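SAM-dependent methyltransferase (Pyrococcus horikoshii, PDB 1WZN) probably transfers methyl groups from S-adenosyl-L-methionine to a substrate not yet identified, and binds the product S-adenosyl-L-homocysteine. Local coordinates at residues A[13-18]-A[166-171]; A[188-193]-A[198-203]; A[214-219]-A[224-229]; A[230-235]-A[242-247]. All coordinates share one frame; numbering follows the deposited sequence.

Interaction 1: residues A[13-18]-A[166-171]; sequences DTIYRR and EKLVIM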
# COMPACT_ATOMS: atom_id res chain seq x y z
N ASP A 13 -1.75 -19.33 26.03
CA ASP A 13 -0.55 -20.04 25.62
C ASP A 13 -0.64 -20.54 24.17
O ASP A 13 0.38 -20.69 23.50
CB ASP A 13 -0.26 -21.22 26.57
CG ASP A 13 0.24 -20.75 27.94
OD1 ASP A 13 0.36 -19.53 28.13
OD2 ASP A 13 0.51 -21.61 28.81
N THR A 14 -1.86 -20.78 23.71
CA THR A 14 -2.07 -21.24 22.33
C THR A 14 -1.84 -20.06 21.40
O THR A 14 -1.08 -20.15 20.42
CB THR A 14 -3.51 -21.75 22.15
OG1 THR A 14 -3.66 -22.96 22.91
CG2 THR A 14 -3.82 -22.01 20.67
N ILE A 15 -2.47 -18.94 21.72
CA ILE A 15 -2.33 -17.72 20.94
C ILE A 15 -0.86 -17.31 20.88
O ILE A 15 -0.37 -16.87 19.84
CB ILE A 15 -3.18 -16.59 21.57
CG1 ILE A 15 -4.67 -16.92 21.44
CG2 ILE A 15 -2.85 -15.24 20.93
CD1 ILE A 15 -5.58 -16.04 22.27
N TYR A 16 -0.15 -17.47 22.00
CA TYR A 16 1.24 -17.03 22.00
C TYR A 16 2.23 -18.20 21.99
O TYR A 16 3.19 -18.25 22.74
CB TYR A 16 1.47 -16.17 23.24
CG TYR A 16 0.81 -14.85 23.07
CD1 TYR A 16 1.33 -13.93 22.16
CD2 TYR A 16 -0.33 -14.53 23.80
CE1 TYR A 16 0.70 -12.71 21.98
CE2 TYR A 16 -0.96 -13.31 23.62
CZ TYR A 16 -0.45 -12.40 22.71
OH TYR A 16 -1.08 -11.18 22.50
N ARG A 17 1.95 -19.19 21.11
CA ARG A 17 2.84 -20.34 20.98
C ARG A 17 4.27 -19.91 20.64
O ARG A 17 5.25 -20.48 21.08
CB ARG A 17 2.28 -21.23 19.87
CG ARG A 17 3.23 -22.36 19.48
CD ARG A 17 2.67 -23.22 18.34
NE ARG A 17 2.21 -22.37 17.23
CZ ARG A 17 3.16 -21.74 16.51
NH1 ARG A 17 4.44 -21.90 16.80
NH2 ARG A 17 2.79 -20.94 15.50
N ARG A 18 4.35 -18.87 19.78
CA ARG A 18 5.67 -18.40 19.35
C ARG A 18 6.47 -17.80 20.50
O ARG A 18 7.66 -18.04 20.67
CB ARG A 18 5.46 -17.35 18.25
CG ARG A 18 4.79 -17.93 17.01
CD ARG A 18 4.71 -16.92 15.86
NE ARG A 18 3.99 -17.49 14.72
CZ ARG A 18 2.65 -17.51 14.79
NH1 ARG A 18 2.03 -17.00 15.85
NH2 ARG A 18 1.94 -18.05 13.80
N GLU A 166 -9.90 -27.61 18.92
CA GLU A 166 -10.39 -26.28 18.59
C GLU A 166 -9.40 -25.47 17.77
O GLU A 166 -8.20 -25.44 18.06
CB GLU A 166 -10.76 -25.53 19.86
CG GLU A 166 -11.84 -26.22 20.69
CD GLU A 166 -12.38 -25.35 21.81
OE1 GLU A 166 -11.57 -24.77 22.56
OE2 GLU A 166 -13.62 -25.26 21.95
N LYS A 167 -9.90 -24.82 16.73
CA LYS A 167 -9.06 -24.00 15.88
C LYS A 167 -9.37 -22.54 16.15
O LYS A 167 -10.54 -22.15 16.26
CB LYS A 167 -9.29 -24.36 14.41
CG LYS A 167 -8.82 -25.78 14.10
CD LYS A 167 -9.11 -26.21 12.69
CE LYS A 167 -8.72 -27.68 12.50
NZ LYS A 167 -9.11 -28.20 11.16
N LEU A 168 -8.32 -21.74 16.29
CA LEU A 168 -8.52 -20.33 16.56
C LEU A 168 -8.14 -19.48 15.36
O LEU A 168 -7.04 -19.63 14.82
CB LEU A 168 -7.67 -19.90 17.77
CG LEU A 168 -8.22 -20.19 19.17
CD1 LEU A 168 -8.40 -21.69 19.38
CD2 LEU A 168 -7.25 -19.62 20.20
N VAL A 169 -9.06 -18.63 14.92
CA VAL A 169 -8.77 -17.72 13.82
C VAL A 169 -8.77 -16.36 14.50
O VAL A 169 -9.77 -15.95 15.10
CB VAL A 169 -9.84 -17.76 12.72
CG1 VAL A 169 -9.57 -16.66 11.69
CG2 VAL A 169 -9.82 -19.12 12.04
N ILE A 170 -7.64 -15.68 14.40
CA ILE A 170 -7.45 -14.40 15.08
C ILE A 170 -7.26 -13.25 14.11
O ILE A 170 -6.45 -13.32 13.19
CB ILE A 170 -6.22 -14.49 16.00
CG1 ILE A 170 -6.33 -15.75 16.86
CG2 ILE A 170 -6.12 -13.24 16.88
CD1 ILE A 170 -5.00 -16.32 17.30
N MET A 171 -8.01 -12.17 14.33
CA MET A 171 -7.92 -11.00 13.48
C MET A 171 -7.57 -9.80 14.35
O MET A 171 -8.33 -9.45 15.26
CB MET A 171 -9.24 -10.78 12.77
CG MET A 171 -9.25 -9.61 11.82
SD MET A 171 -10.70 -9.68 10.76
CE MET A 171 -11.98 -9.13 11.90
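Thr14 and Ile15, near the end of the short helix 12-15, pack against Leu168 and Ile170 of strand 166-177, so the N-terminal region meets the antiparallel sheet that this methyltransferase carries beside its Rossmann-like domain. The direct contact is small (150 Å²) and entirely apolar. Ile15 and Leu168 carry the largest shares. Ile15 CG1 lies 3.9 Å from Leu168 CD2 and 4.2 Å from Ile170 CD1, so one methylene serves two neighbours that project from the same face of the strand. With CG1 anti to the carbonyl carbon (chi1 -67°), that branch is directed to the sheet, while the CG2 branch turns back over a face of the Tyr16 ring, near its rim and 3.8 Å above the plane. The Ile15 and Leu168 side chains cross at about a right angle, and Ile170 meets Ile15 more obliquely. Trp159 and Arg187, on the strands flanking 166-177, also touch both Ile15 and Ile170.

Polar interactions surround this apolar patch. Arg17 and Arg18 both form salt bridges with Glu161 of strand 157-163, and Asp13 pairs with Lys82. Tyr16 OH hydrogen-bonds Arg187, tying the break between helices 12-15 and 17-21 to strand 182-192. The patch is buried, and the side chain of Ile15 is about 10 Å from the bound S-adenosyl-L-homocysteine. At its margin Thr14 adds the last touch: its methyl CG2 comes within 4.2 Å of CD2 of Leu168, the same methyl that meets Ile15.

Interaction 2: residues A[188-193]-A[198-203]; sequences LVQILR and VKAFLV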
# COMPACT_ATOMS: atom_id res chain seq x y z
N LEU A 188 -10.11 -9.99 17.42
CA LEU A 188 -11.28 -10.84 17.40
C LEU A 188 -10.76 -12.27 17.39
O LEU A 188 -10.01 -12.66 16.50
CB LEU A 188 -12.11 -10.60 16.14
CG LEU A 188 -13.28 -11.56 15.95
CD1 LEU A 188 -14.33 -11.34 17.04
CD2 LEU A 188 -13.89 -11.35 14.57
N VAL A 189 -11.15 -13.06 18.39
CA VAL A 189 -10.72 -14.45 18.44
C VAL A 189 -11.94 -15.34 18.20
O VAL A 189 -12.91 -15.31 18.96
CB VAL A 189 -10.08 -14.81 19.80
CG1 VAL A 189 -9.68 -16.29 19.83
CG2 VAL A 189 -8.86 -13.93 20.04
N GLN A 190 -11.90 -16.10 17.12
CA GLN A 190 -13.00 -17.00 16.80
C GLN A 190 -12.51 -18.41 17.10
O GLN A 190 -11.45 -18.82 16.62
CB GLN A 190 -13.40 -16.85 15.33
CG GLN A 190 -14.02 -15.49 15.01
CD GLN A 190 -14.23 -15.27 13.53
OE1 GLN A 190 -13.29 -14.94 12.80
NE2 GLN A 190 -15.46 -15.47 13.08
N ILE A 191 -13.27 -19.14 17.90
CA ILE A 191 -12.92 -20.50 18.30
C ILE A 191 -13.84 -21.47 17.57
O ILE A 191 -15.04 -21.54 17.86
CB ILE A 191 -13.06 -20.67 19.83
CG1 ILE A 191 -12.21 -19.60 20.52
CG2 ILE A 191 -12.59 -22.06 20.27
CD1 ILE A 191 -12.31 -19.63 22.04
N LEU A 192 -13.27 -22.22 16.63
CA LEU A 192 -14.02 -23.17 15.82
C LEU A 192 -13.94 -24.61 16.27
O LEU A 192 -12.85 -25.16 16.45
CB LEU A 192 -13.53 -23.11 14.36
CG LEU A 192 -13.95 -21.94 13.47
CD1 LEU A 192 -13.63 -20.62 14.16
CD2 LEU A 192 -13.23 -22.06 12.13
N ARG A 193 -15.10 -25.23 16.46
CA ARG A 193 -15.18 -26.63 16.84
C ARG A 193 -15.28 -27.45 15.55
O ARG A 193 -15.64 -26.91 14.50
CB ARG A 193 -16.40 -26.88 17.73
CG ARG A 193 -16.31 -26.16 19.07
CD ARG A 193 -17.27 -26.74 20.09
NE ARG A 193 -16.97 -28.14 20.37
CZ ARG A 193 -15.85 -28.57 20.96
NH1 ARG A 193 -14.92 -27.71 21.34
NH2 ARG A 193 -15.66 -29.87 21.16
N VAL A 198 -19.16 -22.09 16.38
CA VAL A 198 -18.15 -21.10 16.72
C VAL A 198 -18.50 -20.24 17.91
O VAL A 198 -19.67 -20.01 18.22
CB VAL A 198 -17.87 -20.17 15.49
CG1 VAL A 198 -19.17 -19.70 14.90
CG2 VAL A 198 -17.03 -18.96 15.91
N LYS A 199 -17.45 -19.80 18.61
CA LYS A 199 -17.59 -18.89 19.74
C LYS A 199 -16.60 -17.77 19.41
O LYS A 199 -15.52 -18.03 18.88
CB LYS A 199 -17.20 -19.57 21.06
CG LYS A 199 -18.34 -20.38 21.65
CD LYS A 199 -18.01 -20.88 23.05
CE LYS A 199 -19.22 -21.57 23.66
NZ LYS A 199 -20.39 -20.64 23.72
N ALA A 200 -16.98 -16.53 19.70
CA ALA A 200 -16.11 -15.41 19.40
C ALA A 200 -16.02 -14.44 20.56
O ALA A 200 -17.01 -14.16 21.23
CB ALA A 200 -16.61 -14.68 18.16
N PHE A 201 -14.81 -13.92 20.77
CA PHE A 201 -14.53 -12.98 21.84
C PHE A 201 -13.72 -11.83 21.28
O PHE A 201 -12.83 -12.03 20.45
CB PHE A 201 -13.74 -13.67 22.95
CG PHE A 201 -14.50 -14.76 23.64
CD1 PHE A 201 -15.47 -14.46 24.58
CD2 PHE A 201 -14.25 -16.10 23.34
CE1 PHE A 201 -16.19 -15.47 25.21
CE2 PHE A 201 -14.96 -17.11 23.97
CZ PHE A 201 -15.93 -16.80 24.90
N LEU A 202 -14.02 -10.62 21.74
CA LEU A 202 -13.31 -9.44 21.25
C LEU A 202 -12.42 -8.81 22.32
O LEU A 202 -12.90 -8.39 23.36
CB LEU A 202 -14.31 -8.39 20.76
CG LEU A 202 -13.72 -7.03 20.37
CD1 LEU A 202 -12.90 -7.16 19.10
CD2 LEU A 202 -14.84 -6.01 20.18
N VAL A 203 -11.13 -8.77 22.05
CA VAL A 203 -10.19 -8.14 22.96
C VAL A 203 -10.19 -6.68 22.52
O VAL A 203 -10.17 -6.40 21.33
CB VAL A 203 -8.75 -8.69 22.80
CG1 VAL A 203 -7.80 -7.91 23.71
CG2 VAL A 203 -8.71 -10.17 23.15
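The beta hairpin of strands 182-192 and 198-208, at one side of the antiparallel sheet, pairs Leu188 through Leu192 with Leu202 back to Val198. The strand segments run antiparallel at 163°. Val189 with Phe201 and Ile191 with Lys199 are the hydrogen-bonded pairs, each closed by two backbone bonds. Ile191 N to Lys199 O is 2.7 Å and almost straight (178°), while the return bond from Lys199 N to Ile191 O is longer, at 3.1 Å. The intervening non-hydrogen-bonded pairs bring CA-H groups to the same carbonyls, as at Ala200 CA, 3.2 Å from Val189 O.

Val189, Ile191, Lys199 and Phe201 share one face of the sheet, where Leu8 touches Val189 and Phe201, and Tyr11 touches Ile191. Here Ile191 CD1 touches the edge of the Phe201 ring at CE2, 4.1 Å away and close to the ring plane. Lys199 leads its amine away to a salt bridge with Glu197 of the third subunit. Leu188, Gln190, Leu192, Val198, Ala200 and Leu202 point to the other face, which is packed partly by other copies of the protein: Gln190 meets Gln190 of both the second and third subunits, and the backbone of Ala200 hydrogen-bonds the third. The small methyl of Ala200 accepts Leu188 CD1 at 4.2 Å from its CB. Leu192 and Val198 lie side by side, pointing the same way; Val198 CG2, anti to the backbone N, reaches Leu192 CD1 at 4.2 Å.

Interaction 3: residues A[214-219]-A[224-229]; sequences EVRLLA and EKVKIY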
# COMPACT_ATOMS: atom_id res chain seq x y z
N GLU A 214 11.68 8.04 26.37
CA GLU A 214 10.63 8.39 27.32
C GLU A 214 10.70 7.51 28.55
O GLU A 214 10.66 7.98 29.69
CB GLU A 214 9.24 8.21 26.71
CG GLU A 214 8.76 9.32 25.83
CD GLU A 214 7.41 8.99 25.24
OE1 GLU A 214 6.74 9.89 24.72
OE2 GLU A 214 7.02 7.81 25.29
N VAL A 215 10.78 6.20 28.32
CA VAL A 215 10.84 5.26 29.43
C VAL A 215 12.08 5.53 30.28
O VAL A 215 12.01 5.50 31.51
CB VAL A 215 10.85 3.81 28.94
CG1 VAL A 215 10.82 2.85 30.13
CG2 VAL A 215 9.62 3.56 28.06
N ARG A 216 13.22 5.79 29.63
CA ARG A 216 14.45 6.06 30.37
C ARG A 216 14.30 7.31 31.24
O ARG A 216 14.68 7.30 32.42
CB ARG A 216 15.64 6.23 29.42
CG ARG A 216 16.90 6.70 30.14
CD ARG A 216 18.15 6.64 29.27
NE ARG A 216 18.08 7.51 28.10
CZ ARG A 216 17.91 8.83 28.15
NH1 ARG A 216 17.78 9.45 29.31
NH2 ARG A 216 17.86 9.52 27.02
N LEU A 217 13.73 8.37 30.68
CA LEU A 217 13.52 9.61 31.42
C LEU A 217 12.60 9.39 32.61
O LEU A 217 12.78 9.99 33.67
CB LEU A 217 12.91 10.69 30.51
CG LEU A 217 13.77 11.25 29.38
CD1 LEU A 217 12.91 12.15 28.50
CD2 LEU A 217 14.95 12.02 29.96
N LEU A 218 11.59 8.54 32.44
CA LEU A 218 10.67 8.27 33.53
C LEU A 218 11.31 7.36 34.58
O LEU A 218 11.04 7.50 35.77
CB LEU A 218 9.39 7.63 32.98
CG LEU A 218 8.53 8.55 32.11
CD1 LEU A 218 7.50 7.74 31.34
CD2 LEU A 218 7.86 9.60 32.98
N ALA A 219 12.17 6.45 34.13
CA ALA A 219 12.84 5.50 35.01
C ALA A 219 14.04 6.07 35.78
O ALA A 219 14.27 5.70 36.93
CB ALA A 219 13.28 4.29 34.22
N GLU A 224 19.25 4.46 40.18
CA GLU A 224 20.50 5.20 40.05
C GLU A 224 20.96 5.23 38.61
O GLU A 224 21.41 6.27 38.11
CB GLU A 224 21.61 4.59 40.90
CG GLU A 224 22.87 5.43 40.86
CD GLU A 224 23.99 4.85 41.68
OE1 GLU A 224 24.41 3.71 41.39
OE2 GLU A 224 24.44 5.53 42.62
N LYS A 225 20.87 4.09 37.94
CA LYS A 225 21.27 4.00 36.55
C LYS A 225 20.25 3.24 35.73
O LYS A 225 19.68 2.24 36.19
CB LYS A 225 22.64 3.32 36.43
CG LYS A 225 23.16 3.29 35.01
CD LYS A 225 24.63 2.93 34.95
CE LYS A 225 25.16 3.10 33.54
NZ LYS A 225 24.88 4.47 33.02
N VAL A 226 20.02 3.71 34.51
CA VAL A 226 19.06 3.07 33.62
C VAL A 226 19.75 2.80 32.29
O VAL A 226 20.51 3.64 31.79
CB VAL A 226 17.82 3.96 33.36
CG1 VAL A 226 16.92 3.31 32.32
CG2 VAL A 226 17.05 4.15 34.65
N LYS A 227 19.52 1.62 31.74
CA LYS A 227 20.10 1.27 30.47
C LYS A 227 18.99 0.88 29.50
O LYS A 227 17.93 0.41 29.92
CB LYS A 227 21.08 0.11 30.64
CG LYS A 227 22.28 0.46 31.51
CD LYS A 227 23.27 -0.68 31.59
CE LYS A 227 24.60 -0.21 32.15
NZ LYS A 227 25.02 1.11 31.59
N ILE A 228 19.23 1.12 28.22
CA ILE A 228 18.27 0.77 27.18
C ILE A 228 19.00 -0.17 26.25
O ILE A 228 20.04 0.19 25.68
CB ILE A 228 17.81 2.02 26.39
CG1 ILE A 228 17.19 3.04 27.33
CG2 ILE A 228 16.79 1.61 25.32
CD1 ILE A 228 16.78 4.34 26.65
N TYR A 229 18.49 -1.39 26.11
CA TYR A 229 19.10 -2.38 25.23
C TYR A 229 18.09 -2.78 24.17
O TYR A 229 16.91 -2.47 24.28
CB TYR A 229 19.50 -3.64 26.01
CG TYR A 229 20.54 -3.45 27.10
CD1 TYR A 229 21.67 -2.66 26.88
CD2 TYR A 229 20.41 -4.09 28.33
CE1 TYR A 229 22.65 -2.52 27.86
CE2 TYR A 229 21.39 -3.96 29.32
CZ TYR A 229 22.50 -3.17 29.08
OH TYR A 229 23.46 -3.03 30.05
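Arg216 and Ala219 of helix 212-219 lie over Val226 and Ile228 of strand 225-230, a helix-on-sheet layer at the outer edge of the mixed sheet of the class I methyltransferase fold. The helix and strand segments run nearly antiparallel (167°), their axes 8.6 Å apart at closest.

The tight part is where side chains of the strand's inward face meet the helix surface. The two methyls of Val226 divide the work: CG2 sits 3.8 Å from Ala219 CB, and CG1 lies 4.0 Å from Arg216 CG. With both methyls gone, as in an alanine here, a gap would probably open beneath Ala219 and the aliphatic part of Arg216 would lose one of its supports. Closer still is Ile228, whose side chain crosses that of Arg216 at about a right angle and brings CD1 against its CB. Ile245 of the neighbouring strand touches both Val226 and Ile228, and so extends this apolar layer into the sheet.

The looser, partly exposed side begins at the guanidinium. The chain of Arg216 leaves the helix with CG anti to the backbone N (chi1 173°), then bends about CG-CD, and NH2 forms a salt bridge with Glu121 of the fourth subunit. The strongest partner of the charge is thus on a neighbouring subunit, while the aliphatic part packs on the strand. Lys225 and Lys227 point away from the helix, and Glu224 and Lys225 together face Ile248 in a classic beta bulge. Ile228 CD1 sits in the bend of the Arg216 chain, 3.5 Å from its CB and 3.7 Å from its NE.

Interaction 4: residues A[230-235]-A[242-247]; sequences GNLKRE and RYWIVG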
# COMPACT_ATOMS: atom_id res chain seq x y z
N GLY A 230 18.57 -3.48 23.15
CA GLY A 230 17.67 -3.92 22.09
C GLY A 230 18.04 -5.27 21.52
O GLY A 230 19.20 -5.69 21.57
N ASN A 231 17.04 -5.97 21.00
CA ASN A 231 17.25 -7.28 20.37
C ASN A 231 18.15 -8.29 21.08
O ASN A 231 19.10 -8.81 20.48
CB ASN A 231 17.75 -7.06 18.94
CG ASN A 231 16.69 -6.47 18.03
OD1 ASN A 231 15.77 -5.79 18.48
ND2 ASN A 231 16.82 -6.72 16.73
N LEU A 232 17.85 -8.56 22.34
CA LEU A 232 18.60 -9.54 23.14
C LEU A 232 20.11 -9.36 23.22
O LEU A 232 20.85 -10.34 23.27
CB LEU A 232 18.28 -10.95 22.65
CG LEU A 232 16.79 -11.30 22.60
CD1 LEU A 232 16.62 -12.75 22.19
CD2 LEU A 232 16.16 -11.06 23.97
N LYS A 233 20.56 -8.11 23.25
CA LYS A 233 21.98 -7.82 23.37
C LYS A 233 22.12 -6.65 24.32
O LYS A 233 21.26 -5.77 24.35
CB LYS A 233 22.58 -7.44 22.01
CG LYS A 233 22.58 -8.56 20.98
CD LYS A 233 23.22 -8.11 19.67
CE LYS A 233 23.24 -9.24 18.65
NZ LYS A 233 24.00 -10.42 19.14
N ARG A 234 23.19 -6.64 25.11
CA ARG A 234 23.41 -5.55 26.04
C ARG A 234 24.00 -4.35 25.30
O ARG A 234 25.06 -3.82 25.65
CB ARG A 234 24.31 -5.99 27.20
CG ARG A 234 23.62 -6.97 28.13
CD ARG A 234 24.49 -7.35 29.33
NE ARG A 234 24.83 -6.21 30.17
CZ ARG A 234 26.03 -5.64 30.18
NH1 ARG A 234 27.00 -6.11 29.41
NH2 ARG A 234 26.27 -4.61 30.98
N GLU A 235 23.30 -3.95 24.25
CA GLU A 235 23.67 -2.81 23.42
C GLU A 235 22.41 -2.37 22.69
O GLU A 235 21.40 -3.08 22.71
CB GLU A 235 24.76 -3.21 22.41
CG GLU A 235 24.39 -4.37 21.50
CD GLU A 235 25.52 -4.77 20.56
OE1 GLU A 235 26.62 -5.12 21.06
OE2 GLU A 235 25.32 -4.74 19.33
N ARG A 242 12.68 -4.11 19.34
CA ARG A 242 12.14 -4.46 20.65
C ARG A 242 13.16 -3.92 21.65
O ARG A 242 14.37 -4.10 21.47
CB ARG A 242 11.95 -5.96 20.82
CG ARG A 242 11.32 -6.31 22.18
CD ARG A 242 10.55 -7.62 22.13
NE ARG A 242 11.42 -8.76 21.88
CZ ARG A 242 11.82 -9.62 22.81
NH1 ARG A 242 11.42 -9.47 24.07
NH2 ARG A 242 12.60 -10.64 22.49
N TYR A 243 12.68 -3.26 22.69
CA TYR A 243 13.58 -2.66 23.65
C TYR A 243 13.48 -3.23 25.05
O TYR A 243 12.45 -3.78 25.44
CB TYR A 243 13.31 -1.15 23.71
CG TYR A 243 13.20 -0.56 22.33
CD1 TYR A 243 14.29 -0.54 21.47
CD2 TYR A 243 11.97 -0.11 21.85
CE1 TYR A 243 14.17 -0.09 20.16
CE2 TYR A 243 11.83 0.34 20.53
CZ TYR A 243 12.94 0.35 19.69
OH TYR A 243 12.81 0.74 18.38
N TRP A 244 14.57 -3.08 25.79
CA TRP A 244 14.63 -3.53 27.17
C TRP A 244 15.13 -2.37 28.00
O TRP A 244 16.14 -1.75 27.67
CB TRP A 244 15.60 -4.69 27.34
CG TRP A 244 15.19 -5.92 26.63
CD1 TRP A 244 15.36 -6.21 25.31
CD2 TRP A 244 14.52 -7.04 27.20
NE1 TRP A 244 14.84 -7.45 25.02
CE2 TRP A 244 14.31 -7.98 26.16
CE3 TRP A 244 14.06 -7.35 28.49
CZ2 TRP A 244 13.67 -9.21 26.38
CZ3 TRP A 244 13.42 -8.57 28.70
CH2 TRP A 244 13.24 -9.48 27.65
N ILE A 245 14.41 -2.06 29.07
CA ILE A 245 14.83 -1.02 29.99
C ILE A 245 15.33 -1.75 31.22
O ILE A 245 14.64 -2.64 31.74
CB ILE A 245 13.66 -0.09 30.39
CG1 ILE A 245 13.19 0.72 29.17
CG2 ILE A 245 14.10 0.84 31.51
CD1 ILE A 245 14.25 1.66 28.61
N VAL A 246 16.53 -1.42 31.66
CA VAL A 246 17.12 -2.05 32.83
C VAL A 246 17.41 -0.97 33.86
O VAL A 246 18.19 -0.05 33.60
CB VAL A 246 18.42 -2.79 32.48
CG1 VAL A 246 19.07 -3.35 33.75
CG2 VAL A 246 18.12 -3.91 31.49
N GLY A 247 16.77 -1.07 35.01
CA GLY A 247 16.99 -0.11 36.07
C GLY A 247 17.83 -0.76 37.15
O GLY A 247 17.51 -1.85 37.61
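Gly230 closes strand 225-230 opposite Tyr243, an antiparallel non-hydrogen-bonded pair with the two CA atoms 4.6 Å apart. Its CA also lies 3.4 Å from Arg242 O, a CA-H...O contact, and its N is bonded to the carbonyl of Glu235 farther along the loop. Asn231 follows in a left-handed backbone conformation. Its N donates a weak hydrogen bond to the same Arg242 O (3.3 Å, 160°).

Leu232, also left-handed, makes the loop's main side-chain contact with the strand. Its CD2 methyl is 3.9 Å from Arg242 NH2 and also 3.9 Å from Trp244 CZ2, approaching both flat groups obliquely, while Phe29 of helix 23-36 touches Leu232 and meets the Trp244 ring edge-to-face. Arg242, bent at its CG-CD bond, turns one face of its guanidinium to the indole, Trp244 NE1 lying 4.1 Å above that plane, toward the rim. Salt bridges to Glu26 and Asp144 would fix the orientation of that group. Trp244 NE1 is buried here without a hydrogen-bonding partner in the model.

Lys233 N bonds back to Gly230 O, closing a tight beta turn around Asn231 and Leu232. Arg234 then centres an inverse gamma turn, its NE in a salt bridge with Asp37, before Glu235 leads on. The arrangement is the start of the connection between the last two strands of the class I methyltransferase sheet, where strand 242-248 runs antiparallel to both its neighbours, with Trp244 about 9 Å from the bound S-adenosyl-L-homocysteine.

The four contacts form two pairs, each on its own sheet. Interactions 1 and 2 share the antiparallel sheet: strands 166-177 and 182-192 are neighbours, joined by Lys167 O and Leu192 N and by the Glu166-Arg193 salt bridge. Both are buried, yet interaction 1 is purely apolar and interaction 2 rests on backbone bonds. Interactions 3 and 4 share the edge of the mixed sheet, where strands 225-230 and 242-248 pair through Tyr229 N and Trp244 O; both are partly buried and both use arginines whose aliphatic or flat parts pack while their charges pair outside. The centres of interactions 2 and 3 lie about 39 Å apart.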